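Local coordinates for protein serine-pyruvate aminotransferase (agxt) (Sulfolobus solfataricus, PDB 3ZRR) that probably catalyses pyridoxal-phosphate-dependent transfer of amino groups, using serine with pyruvate or alanine with glyoxylate, as a class-V aminotransferase, at residues Thr64-Ser69 against Gly198-Ser203; Leu133-Thr138 against Val165-Ala170; Leu159-Gly164 against Val182-Ser187. One frame throughout, in Å; residues are numbered along the deposited sequence. Where two conformers were deposited one is given.

Contact 1: Thr64-Ser69 against Gly198-Ser203; sequences TSAMES and GLLLLS. With PXG (3-[O-phosphonopyridoxyl]--amino-benzoic acid), chain C.
Ala66 and Leu200 carry this contact, with Gly198 beside them, where helix 63-68 lies on strand 197-202 of the seven-stranded mixed sheet in the large domain of a fold-type I pyridoxal-phosphate enzyme. The axes of the short segments 64-68 and 198-202 come within 7.1 Å of each other at 39°, close for a helix resting on a sheet. The small residues at the crossing are consistent with this: the CA atoms of Ala66 and Gly198 are only 4.9 Å apart, and Gly198 offers bare backbone to the helix, its CA 4.1 Å from the methyl CB of Ala66.

Two residues further along the strand, the side chain of Leu200 sets out toward the helix. Its CG stands anti to the carbonyl carbon (chi1 -63°), which brings this branch point within 4.1 Å of CB of Ala66. The two methyls then touch different atoms: CD1 lies 3.9 Å from CB of Ala66, while CD2 packs against the carbonyl O of Ala66 and OG of Ser69, 3.3 Å from the latter. No hydrogen bond crosses between the segments; the contact is one of van der Waals packing, wholly buried. Leu200 also touches Ile59, Val182 and Leu184 of the neighbouring strands, and Glu68 accepts hydrogen bonds from the backbone N atoms of Tyr219 and Tyr220 of the second subunit.

The start of the helix faces the bound pyridoxyl-aminobenzoate. Phosphate oxygen OP3 accepts from both N and OG1 of Thr64, so one residue grips it twice at the N-terminal end of the helix. Further along the segment, OG of Ser69 donates to the carbonyl O of Ala66 at 2.7 Å, tilted 18° from the carbonyl plane.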
loop_
_atom_site.group_PDB
_atom_site.type_symbol
_atom_site.label_atom_id
_atom_site.label_comp_id
_atom_site.label_asym_id
_atom_site.label_seq_id
_atom_site.Cartn_x
_atom_site.Cartn_y
_atom_site.Cartn_z
ATOM N N THR A 64 10.957 -21.696 -14.761
ATOM C CA THR A 64 11.188 -22.142 -16.142
ATOM C C THR A 64 12.345 -21.390 -16.837
ATOM O O THR A 64 13.167 -21.999 -17.532
ATOM C CB THR A 64 9.914 -22.027 -16.996
ATOM O OG1 THR A 64 8.871 -22.766 -16.371
ATOM C CG2 THR A 64 10.152 -22.585 -18.404
ATOM N N SER A 65 12.416 -20.087 -16.635
ATOM C CA SER A 65 13.507 -19.305 -17.228
ATOM C C SER A 65 14.810 -19.723 -16.550
ATOM O O SER A 65 15.830 -19.887 -17.235
ATOM C CB SER A 65 13.252 -17.786 -17.129
ATOM O OG SER A 65 13.257 -17.324 -15.775
ATOM N N ALA A 66 14.775 -19.943 -15.228
ATOM C CA ALA A 66 15.950 -20.439 -14.484
ATOM C C ALA A 66 16.413 -21.783 -15.062
ATOM O O ALA A 66 17.585 -21.952 -15.379
ATOM C CB ALA A 66 15.639 -20.585 -12.999
ATOM N N MET A 67 15.496 -22.740 -15.185
ATOM C CA MET A 67 15.819 -24.023 -15.816
ATOM C C MET A 67 16.466 -23.820 -17.212
ATOM O O MET A 67 17.536 -24.354 -17.482
ATOM C CB MET A 67 14.566 -24.919 -15.912
ATOM C CG MET A 67 14.015 -25.405 -14.566
ATOM S SD MET A 67 12.350 -26.048 -14.791
ATOM C CE MET A 67 12.705 -27.743 -15.362
ATOM N N GLU A 68 15.837 -23.040 -18.095
ATOM C CA GLU A 68 16.404 -22.870 -19.430
ATOM C C GLU A 68 17.804 -22.221 -19.387
ATOM O O GLU A 68 18.682 -22.555 -20.189
ATOM C CB GLU A 68 15.451 -22.115 -20.344
ATOM C CG GLU A 68 15.948 -21.943 -21.800
ATOM C CD GLU A 68 14.808 -21.566 -22.744
ATOM O OE1 GLU A 68 13.653 -21.369 -22.263
ATOM O OE2 GLU A 68 15.061 -21.455 -23.954
ATOM N N SER A 69 18.028 -21.314 -18.441
ATOM C CA SER A 69 19.328 -20.653 -18.354
ATOM C C SER A 69 20.493 -21.619 -18.065
ATOM O O SER A 69 21.663 -21.221 -18.155
ATOM C CB SER A 69 19.304 -19.527 -17.333
ATOM O OG SER A 69 19.411 -20.038 -16.020
ATOM N N GLY A 198 13.390 -15.856 -11.493
ATOM C CA GLY A 198 14.090 -17.119 -11.326
ATOM C C GLY A 198 15.349 -16.888 -10.494
ATOM O O GLY A 198 15.958 -15.814 -10.539
ATOM N N LEU A 199 15.730 -17.887 -9.712
ATOM C CA LEU A 199 16.851 -17.729 -8.789
ATOM C C LEU A 199 17.761 -18.929 -8.929
ATOM O O LEU A 199 17.286 -20.067 -8.967
ATOM C CB LEU A 199 16.357 -17.619 -7.340
ATOM C CG LEU A 199 15.502 -16.400 -6.952
ATOM C CD1 LEU A 199 14.026 -16.665 -7.211
ATOM C CD2 LEU A 199 15.677 -16.143 -5.489
ATOM N N LEU A 200 19.063 -18.676 -9.005
ATOM C CA LEU A 200 20.055 -19.725 -9.254
ATOM C C LEU A 200 21.244 -19.554 -8.326
ATOM O O LEU A 200 21.625 -18.425 -7.992
ATOM C CB LEU A 200 20.538 -19.635 -10.699
ATOM C CG LEU A 200 19.430 -19.877 -11.750
ATOM C CD1 LEU A 200 18.945 -18.544 -12.337
ATOM C CD2 LEU A 200 19.881 -20.864 -12.809
ATOM N N LEU A 201 21.797 -20.673 -7.888
ATOM C CA LEU A 201 23.059 -20.701 -7.155
ATOM C C LEU A 201 24.014 -21.662 -7.871
ATOM O O LEU A 201 23.727 -22.857 -8.034
ATOM C CB LEU A 201 22.844 -21.154 -5.721
ATOM C CG LEU A 201 24.114 -21.075 -4.856
ATOM C CD1 LEU A 201 24.458 -19.645 -4.389
ATOM C CD2 LEU A 201 23.961 -22.013 -3.669
ATOM N N LEU A 202 25.143 -21.117 -8.301
ATOM C CA LEU A 202 26.115 -21.848 -9.092
ATOM C C LEU A 202 27.356 -22.172 -8.278
ATOM O O LEU A 202 27.840 -21.330 -7.509
ATOM C CB LEU A 202 26.510 -21.028 -10.317
ATOM C CG LEU A 202 25.665 -21.284 -11.567
ATOM C CD1 LEU A 202 24.204 -20.908 -11.359
ATOM C CD2 LEU A 202 26.231 -20.476 -12.721
ATOM N N SER A 203 27.869 -23.391 -8.459
ATOM C CA SER A 203 29.146 -23.786 -7.860
ATOM C C SER A 203 30.328 -23.019 -8.490
ATOM O O SER A 203 30.179 -22.428 -9.558
ATOM C CB SER A 203 29.363 -25.286 -8.042
ATOM O OG SER A 203 29.589 -25.544 -9.414
HETATM N N1 PXG C . 9.692 -26.702 -11.390
HETATM C C2 PXG C . 8.792 -26.973 -10.421
HETATM C C2A PXG C . 9.060 -28.094 -9.435
HETATM C C3 PXG C . 7.627 -26.199 -10.324
HETATM O O3 PXG C . 6.750 -26.481 -9.330
HETATM C C5 PXG C . 8.325 -24.911 -12.217
HETATM C C6 PXG C . 9.496 -25.696 -12.281
HETATM C C5A PXG C . 8.108 -23.787 -13.240
HETATM O OP4 PXG C . 8.138 -22.542 -12.538
HETATM P P PXG C . 7.580 -21.222 -13.217
HETATM O OP1 PXG C . 7.901 -20.173 -12.188
HETATM O OP2 PXG C . 6.105 -21.502 -13.473
HETATM O OP3 PXG C . 8.385 -21.172 -14.500
HETATM C C4 PXG C . 7.390 -25.160 -11.218
HETATM C C4A PXG C . 6.147 -24.286 -11.144
HETATM C C7 PXG C . 0.406 -26.333 -10.450
HETATM C C8 PXG C . 1.483 -25.345 -10.790
HETATM O O2 PXG C . -0.327 -26.774 -11.373
HETATM C C9 PXG C . 2.805 -25.549 -10.370
HETATM C C10 PXG C . 3.796 -24.622 -10.699
HETATM C C11 PXG C . 3.430 -23.494 -11.437
HETATM C C12 PXG C . 2.108 -23.283 -11.851
HETATM C C13 PXG C . 1.136 -24.216 -11.522
HETATM O O8 PXG C . 0.271 -26.664 -9.246
HETATM N N9 PXG C . 5.083 -24.801 -10.308
#

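Contact 2: Leu133-Thr138 against Val165-Ala170; sequences LTHVET and VSSVGA. With PXG (3-[O-phosphonopyridoxyl]--amino-benzoic acid), chain C.
Hydrogen bonding between side chains joins Thr138 to Ser166: their hydroxyls OG1 and OG lie 2.6 Å apart, and either could be the donor. OG1 of Thr138 also shares a hydrogen bond of 2.5 Å with the phenolic O3 of the bound pyridoxyl-aminobenzoate, again with the direction open. OG of Ser166 lies 3.4 Å from the same O3. Both are cofactor-binding residues, Thr138 OG1 bonding O3 and Ser166 OG bonding Thr138 OG1.

One water adds a mediated link, accepting from the backbone N of Val136 at 3.0 Å and from the backbone N of Ser166.

These residues form part of the cofactor pocket at the C-terminal edge of the parallel strands, as in fold-type I aminotransferases: segment 133-138 runs off strand 128-134, whereas the loop 165-170 follows strand 157-163. Within that loop Val165 covers the pyridine ring, its CG1 3.5 Å from C3 of the ligand.

Van der Waals packing centres on Val136. CG1, anti to the backbone N (chi1 168°), meets CB of Ser166 at 3.8 Å, whereas CG2 leans on the carbonyl O of Ser166 and on CB of Ser167.

A close polar pair is a separate kind of approach: OG of Ser167 comes obliquely to the imidazole of His135 and stands 2.9 Å from its ND1.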
loop_
_atom_site.group_PDB
_atom_site.type_symbol
_atom_site.label_atom_id
_atom_site.label_comp_id
_atom_site.label_asym_id
_atom_site.label_seq_id
_atom_site.Cartn_x
_atom_site.Cartn_y
_atom_site.Cartn_z
ATOM N N LEU A 133 17.884 -33.092 -11.681
ATOM C CA LEU A 133 16.963 -33.641 -10.684
ATOM C C LEU A 133 15.859 -32.628 -10.345
ATOM O O LEU A 133 16.029 -31.418 -10.534
ATOM C CB LEU A 133 17.711 -34.000 -9.391
ATOM C CG LEU A 133 19.038 -34.760 -9.543
ATOM C CD1 LEU A 133 19.783 -34.871 -8.217
ATOM C CD2 LEU A 133 18.741 -36.116 -10.116
ATOM N N THR A 134 14.735 -33.134 -9.837
ATOM C CA THR A 134 13.667 -32.312 -9.292
ATOM C C THR A 134 13.565 -32.630 -7.801
ATOM O O THR A 134 13.216 -33.755 -7.439
ATOM C CB THR A 134 12.338 -32.657 -9.931
ATOM O OG1 THR A 134 12.479 -32.676 -11.365
ATOM C CG2 THR A 134 11.284 -31.639 -9.515
ATOM N N HIS A 135 13.872 -31.654 -6.939
ATOM C CA HIS A 135 13.837 -31.907 -5.501
ATOM C C HIS A 135 12.441 -32.322 -5.031
ATOM O O HIS A 135 12.275 -33.397 -4.425
ATOM C CB HIS A 135 14.332 -30.694 -4.726
ATOM C CG HIS A 135 14.733 -31.002 -3.314
ATOM N ND1 HIS A 135 15.406 -30.095 -2.526
ATOM C CD2 HIS A 135 14.559 -32.112 -2.553
ATOM C CE1 HIS A 135 15.623 -30.623 -1.332
ATOM N NE2 HIS A 135 15.126 -31.850 -1.324
ATOM N N VAL A 136 11.441 -31.505 -5.336
ATOM C CA VAL A 136 10.040 -31.892 -5.113
ATOM C C VAL A 136 9.277 -31.772 -6.424
ATOM O O VAL A 136 9.274 -30.708 -7.052
ATOM C CB VAL A 136 9.358 -31.022 -4.038
ATOM C CG1 VAL A 136 7.803 -31.232 -4.035
ATOM C CG2 VAL A 136 9.928 -31.316 -2.663
ATOM N N GLU A 137 8.651 -32.874 -6.827
ATOM C CA GLU A 137 7.842 -32.918 -8.042
ATOM C C GLU A 137 6.436 -32.480 -7.697
ATOM O O GLU A 137 5.655 -33.218 -7.072
ATOM C CB GLU A 137 7.845 -34.315 -8.697
ATOM C CG GLU A 137 6.866 -34.441 -9.855
ATOM C CD GLU A 137 7.093 -33.379 -10.935
ATOM O OE1 GLU A 137 8.204 -33.337 -11.497
ATOM O OE2 GLU A 137 6.154 -32.604 -11.226
ATOM N N THR A 138 6.126 -31.262 -8.121
ATOM C CA THR A 138 4.931 -30.563 -7.706
ATOM C C THR A 138 3.676 -31.293 -8.165
ATOM O O THR A 138 2.662 -31.250 -7.471
ATOM C CB THR A 138 4.956 -29.105 -8.273
ATOM O OG1 THR A 138 6.205 -28.514 -7.913
ATOM C CG2 THR A 138 3.824 -28.242 -7.685
ATOM N N VAL A 165 12.277 -25.497 -7.071
ATOM C CA VAL A 165 11.134 -24.567 -7.066
ATOM C C VAL A 165 10.154 -24.857 -5.902
ATOM O O VAL A 165 9.747 -23.925 -5.192
ATOM C CB VAL A 165 10.399 -24.513 -8.418
ATOM C CG1 VAL A 165 9.056 -23.772 -8.299
ATOM C CG2 VAL A 165 11.275 -23.832 -9.503
ATOM N N SER A 166 9.824 -26.132 -5.676
ATOM C CA SER A 166 8.916 -26.508 -4.579
ATOM C C SER A 166 9.633 -27.053 -3.346
ATOM O O SER A 166 9.013 -27.787 -2.560
ATOM C CB SER A 166 7.909 -27.567 -5.051
ATOM O OG SER A 166 6.994 -27.040 -5.953
ATOM N N SER A 167 10.916 -26.721 -3.162
ATOM C CA SER A 167 11.630 -27.213 -1.995
ATOM C C SER A 167 12.419 -26.146 -1.263
ATOM O O SER A 167 12.519 -26.185 -0.032
ATOM C CB SER A 167 12.575 -28.342 -2.377
ATOM O OG SER A 167 13.630 -27.830 -3.171
ATOM N N VAL A 168 12.997 -25.205 -2.005
ATOM C CA VAL A 168 13.884 -24.228 -1.405
ATOM C C VAL A 168 13.076 -23.307 -0.521
ATOM O O VAL A 168 12.018 -22.791 -0.953
ATOM C CB VAL A 168 14.691 -23.421 -2.460
ATOM C CG1 VAL A 168 15.441 -22.273 -1.785
ATOM C CG2 VAL A 168 15.651 -24.355 -3.233
ATOM N N GLY A 169 13.567 -23.123 0.717
ATOM C CA GLY A 169 12.838 -22.397 1.765
ATOM C C GLY A 169 11.894 -23.248 2.610
ATOM O O GLY A 169 11.283 -22.742 3.550
ATOM N N ALA A 170 11.788 -24.545 2.302
ATOM C CA ALA A 170 10.858 -25.435 3.023
ATOM C C ALA A 170 11.432 -26.817 3.378
ATOM O O ALA A 170 11.178 -27.338 4.466
ATOM C CB ALA A 170 9.598 -25.597 2.204
HETATM N N1 PXG C . 9.692 -26.702 -11.390
HETATM C C2 PXG C . 8.792 -26.973 -10.421
HETATM C C2A PXG C . 9.060 -28.094 -9.435
HETATM C C3 PXG C . 7.627 -26.199 -10.324
HETATM O O3 PXG C . 6.750 -26.481 -9.330
HETATM C C5 PXG C . 8.325 -24.911 -12.217
HETATM C C6 PXG C . 9.496 -25.696 -12.281
HETATM C C5A PXG C . 8.108 -23.787 -13.240
HETATM O OP4 PXG C . 8.138 -22.542 -12.538
HETATM P P PXG C . 7.580 -21.222 -13.217
HETATM O OP1 PXG C . 7.901 -20.173 -12.188
HETATM O OP2 PXG C . 6.105 -21.502 -13.473
HETATM O OP3 PXG C . 8.385 -21.172 -14.500
HETATM C C4 PXG C . 7.390 -25.160 -11.218
HETATM C C4A PXG C . 6.147 -24.286 -11.144
HETATM C C7 PXG C . 0.406 -26.333 -10.450
HETATM C C8 PXG C . 1.483 -25.345 -10.790
HETATM O O2 PXG C . -0.327 -26.774 -11.373
HETATM C C9 PXG C . 2.805 -25.549 -10.370
HETATM C C10 PXG C . 3.796 -24.622 -10.699
HETATM C C11 PXG C . 3.430 -23.494 -11.437
HETATM C C12 PXG C . 2.108 -23.283 -11.851
HETATM C C13 PXG C . 1.136 -24.216 -11.522
HETATM O O8 PXG C . 0.271 -26.664 -9.246
HETATM N N9 PXG C . 5.083 -24.801 -10.308
HETATM O O HOH W 1 11.174 -28.813 -6.625
#

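Contact 3: Leu159-Gly164 against Val182-Ser187; sequences LIVVDG and VYLTAS. With PXG (3-[O-phosphonopyridoxyl]--amino-benzoic acid), chain C.
Val162 bonds to the strand beside it through both its N and its O, and reaches the same strand with its side chain. Four backbone hydrogen bonds join 159-164 to 182-187. N of Val182 donates to O of Ile160 at 3.1 Å, the donor tilted 19° from the carbonyl plane; O of Val182 then accepts from N of Val162 at 2.9 Å. Next, O of Val162 takes N of Leu184 at 3.0 Å, and O of Leu184 takes N of Gly164 at 2.8 Å, where the N-H...O angle falls to 144° as the first strand ends. Val162, Val182 and Leu184 therefore each use both backbone polar atoms across this one edge.

On one sheet face Val162 lies over the phenol of Tyr183 in a CH-pi contact, CB 3.7 Å from the ring centroid and 10° off its normal. Gly164 CA stands at the edge of the same ring. On the other face CG2 of Val161, in one of its two conformers, packs against CB of Val182 and CD2 of Leu184.

The carboxylate of Asp163 leaves the strand on that second face. OD1 is held by the backbone N of Val165, and OD2 comes 2.6 Å from N1 of the bound pyridoxyl ring, a distance consistent with a protonated pyridine nitrogen. Adjacent parallel strands joined by backbone hydrogen bonds, the first ending in an aspartate at the ring nitrogen, are characteristic of the cofactor site in fold-type I pyridoxal-phosphate enzymes.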
loop_
_atom_site.group_PDB
_atom_site.type_symbol
_atom_site.label_atom_id
_atom_site.label_comp_id
_atom_site.label_asym_id
_atom_site.label_seq_id
_atom_site.Cartn_x
_atom_site.Cartn_y
_atom_site.Cartn_z
ATOM N N LEU A 159 28.375 -32.215 -14.259
ATOM C CA LEU A 159 27.474 -31.210 -13.661
ATOM C C LEU A 159 26.182 -31.820 -13.124
ATOM O O LEU A 159 25.592 -32.700 -13.763
ATOM C CB LEU A 159 27.122 -30.118 -14.675
ATOM C CG LEU A 159 28.237 -29.239 -15.275
ATOM C CD1 LEU A 159 27.632 -28.375 -16.410
ATOM C CD2 LEU A 159 28.916 -28.340 -14.216
ATOM N N ILE A 160 25.763 -31.332 -11.954
ATOM C CA ILE A 160 24.484 -31.699 -11.332
ATOM C C ILE A 160 23.611 -30.449 -11.089
ATOM O O ILE A 160 24.020 -29.486 -10.406
ATOM C CB ILE A 160 24.690 -32.476 -10.011
ATOM C CG1 ILE A 160 25.417 -33.812 -10.272
ATOM C CG2 ILE A 160 23.348 -32.806 -9.350
ATOM C CD1 ILE A 160 26.072 -34.412 -9.007
ATOM N N VAL A 161 22.410 -30.472 -11.658
ATOM C CA VAL A 161 21.450 -29.394 -11.451
ATOM C C VAL A 161 20.203 -29.921 -10.739
ATOM O O VAL A 161 19.723 -31.022 -11.039
ATOM C CB VAL A 161 21.069 -28.676 -12.772
ATOM C CG1 VAL A 161 20.567 -29.656 -13.812
ATOM C CG2 VAL A 161 20.023 -27.570 -12.528
ATOM N N VAL A 162 19.693 -29.127 -9.795
ATOM C CA VAL A 162 18.509 -29.476 -9.009
ATOM C C VAL A 162 17.460 -28.378 -9.118
ATOM O O VAL A 162 17.722 -27.234 -8.753
ATOM C CB VAL A 162 18.833 -29.711 -7.492
ATOM C CG1 VAL A 162 17.555 -30.153 -6.718
ATOM C CG2 VAL A 162 19.967 -30.749 -7.312
ATOM N N ASP A 163 16.287 -28.743 -9.645
ATOM C CA ASP A 163 15.103 -27.883 -9.594
ATOM C C ASP A 163 14.491 -27.935 -8.178
ATOM O O ASP A 163 13.889 -28.941 -7.788
ATOM C CB ASP A 163 14.104 -28.333 -10.677
ATOM C CG ASP A 163 12.734 -27.692 -10.542
ATOM O OD1 ASP A 163 12.522 -26.794 -9.672
ATOM O OD2 ASP A 163 11.860 -28.126 -11.337
ATOM N N GLY A 164 14.669 -26.849 -7.426
ATOM C CA GLY A 164 14.135 -26.717 -6.059
ATOM C C GLY A 164 12.986 -25.713 -5.964
ATOM O O GLY A 164 12.739 -25.129 -4.899
ATOM N N VAL A 182 24.179 -26.379 -9.961
ATOM C CA VAL A 182 23.154 -25.360 -10.057
ATOM C C VAL A 182 21.995 -25.783 -9.188
ATOM O O VAL A 182 21.415 -26.840 -9.398
ATOM C CB VAL A 182 22.626 -25.158 -11.505
ATOM C CG1 VAL A 182 21.550 -24.070 -11.531
ATOM C CG2 VAL A 182 23.759 -24.812 -12.461
ATOM N N TYR A 183 21.663 -24.964 -8.198
ATOM C CA TYR A 183 20.444 -25.174 -7.433
ATOM C C TYR A 183 19.534 -24.022 -7.770
ATOM O O TYR A 183 19.934 -22.867 -7.677
ATOM C CB TYR A 183 20.717 -25.212 -5.922
ATOM C CG TYR A 183 19.974 -26.344 -5.229
ATOM C CD1 TYR A 183 18.571 -26.326 -5.136
ATOM C CD2 TYR A 183 20.666 -27.424 -4.679
ATOM C CE1 TYR A 183 17.873 -27.351 -4.513
ATOM C CE2 TYR A 183 19.976 -28.476 -4.031
ATOM C CZ TYR A 183 18.586 -28.429 -3.951
ATOM O OH TYR A 183 17.886 -29.448 -3.334
ATOM N N LEU A 184 18.318 -24.304 -8.206
ATOM C CA LEU A 184 17.501 -23.189 -8.672
ATOM C C LEU A 184 16.107 -23.213 -8.046
ATOM O O LEU A 184 15.623 -24.265 -7.578
ATOM C CB LEU A 184 17.452 -23.151 -10.207
ATOM C CG LEU A 184 16.726 -24.337 -10.854
ATOM C CD1 LEU A 184 15.210 -24.140 -10.873
ATOM C CD2 LEU A 184 17.245 -24.540 -12.299
ATOM N N THR A 185 15.494 -22.037 -7.989
ATOM C CA THR A 185 14.119 -21.929 -7.529
ATOM C C THR A 185 13.443 -20.731 -8.196
ATOM O O THR A 185 13.986 -20.159 -9.158
ATOM C CB THR A 185 14.005 -21.924 -5.942
ATOM O OG1 THR A 185 12.618 -21.893 -5.558
ATOM C CG2 THR A 185 14.726 -20.717 -5.324
ATOM N N ALA A 186 12.246 -20.388 -7.720
ATOM C CA ALA A 186 11.494 -19.258 -8.225
ATOM C C ALA A 186 11.084 -18.393 -7.041
ATOM O O ALA A 186 11.246 -18.797 -5.897
ATOM C CB ALA A 186 10.272 -19.742 -9.033
ATOM N N SER A 187 10.564 -17.198 -7.298
ATOM C CA SER A 187 10.234 -16.316 -6.175
ATOM C C SER A 187 8.887 -16.643 -5.513
ATOM O O SER A 187 8.681 -16.311 -4.353
ATOM C CB SER A 187 10.303 -14.847 -6.592
ATOM O OG SER A 187 9.512 -14.612 -7.745
HETATM N N1 PXG C . 9.692 -26.702 -11.390
HETATM C C2 PXG C . 8.792 -26.973 -10.421
HETATM C C2A PXG C . 9.060 -28.094 -9.435
HETATM C C3 PXG C . 7.627 -26.199 -10.324
HETATM O O3 PXG C . 6.750 -26.481 -9.330
HETATM C C5 PXG C . 8.325 -24.911 -12.217
HETATM C C6 PXG C . 9.496 -25.696 -12.281
HETATM C C5A PXG C . 8.108 -23.787 -13.240
HETATM O OP4 PXG C . 8.138 -22.542 -12.538
HETATM P P PXG C . 7.580 -21.222 -13.217
HETATM O OP1 PXG C . 7.901 -20.173 -12.188
HETATM O OP2 PXG C . 6.105 -21.502 -13.473
HETATM O OP3 PXG C . 8.385 -21.172 -14.500
HETATM C C4 PXG C . 7.390 -25.160 -11.218
HETATM C C4A PXG C . 6.147 -24.286 -11.144
HETATM C C7 PXG C . 0.406 -26.333 -10.450
HETATM C C8 PXG C . 1.483 -25.345 -10.790
HETATM O O2 PXG C . -0.327 -26.774 -11.373
HETATM C C9 PXG C . 2.805 -25.549 -10.370
HETATM C C10 PXG C . 3.796 -24.622 -10.699
HETATM C C11 PXG C . 3.430 -23.494 -11.437
HETATM C C12 PXG C . 2.108 -23.283 -11.851
HETATM C C13 PXG C . 1.136 -24.216 -11.522
HETATM O O8 PXG C . 0.271 -26.664 -9.246
HETATM N N9 PXG C . 5.083 -24.801 -10.308
#

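In the fold
From the N terminus, helix 63-68 is the first of the contact segments met, and contact 1 closes the longest loop by bringing 198-203 back to it. Both other contacts fall within that loop. Contact 2 joins 133-138 to 165-170 and contact 3 joins 159-164 to 182-187; their segments alternate along the chain, so these two loops cross. All three reach the seven-stranded sheet: strand 128-134 neighbours 157-163, which neighbours 182-186, which neighbours 197-202. Contacts 2 and 3 are probably linked by backbone hydrogen bonds of Leu133 with Val161 and Asp163, contacts 3 and 1 by those of Thr185 with Leu199 and Tyr183 with Leu201. Contacts 1 and 2 do not touch; all three touch the same ligand.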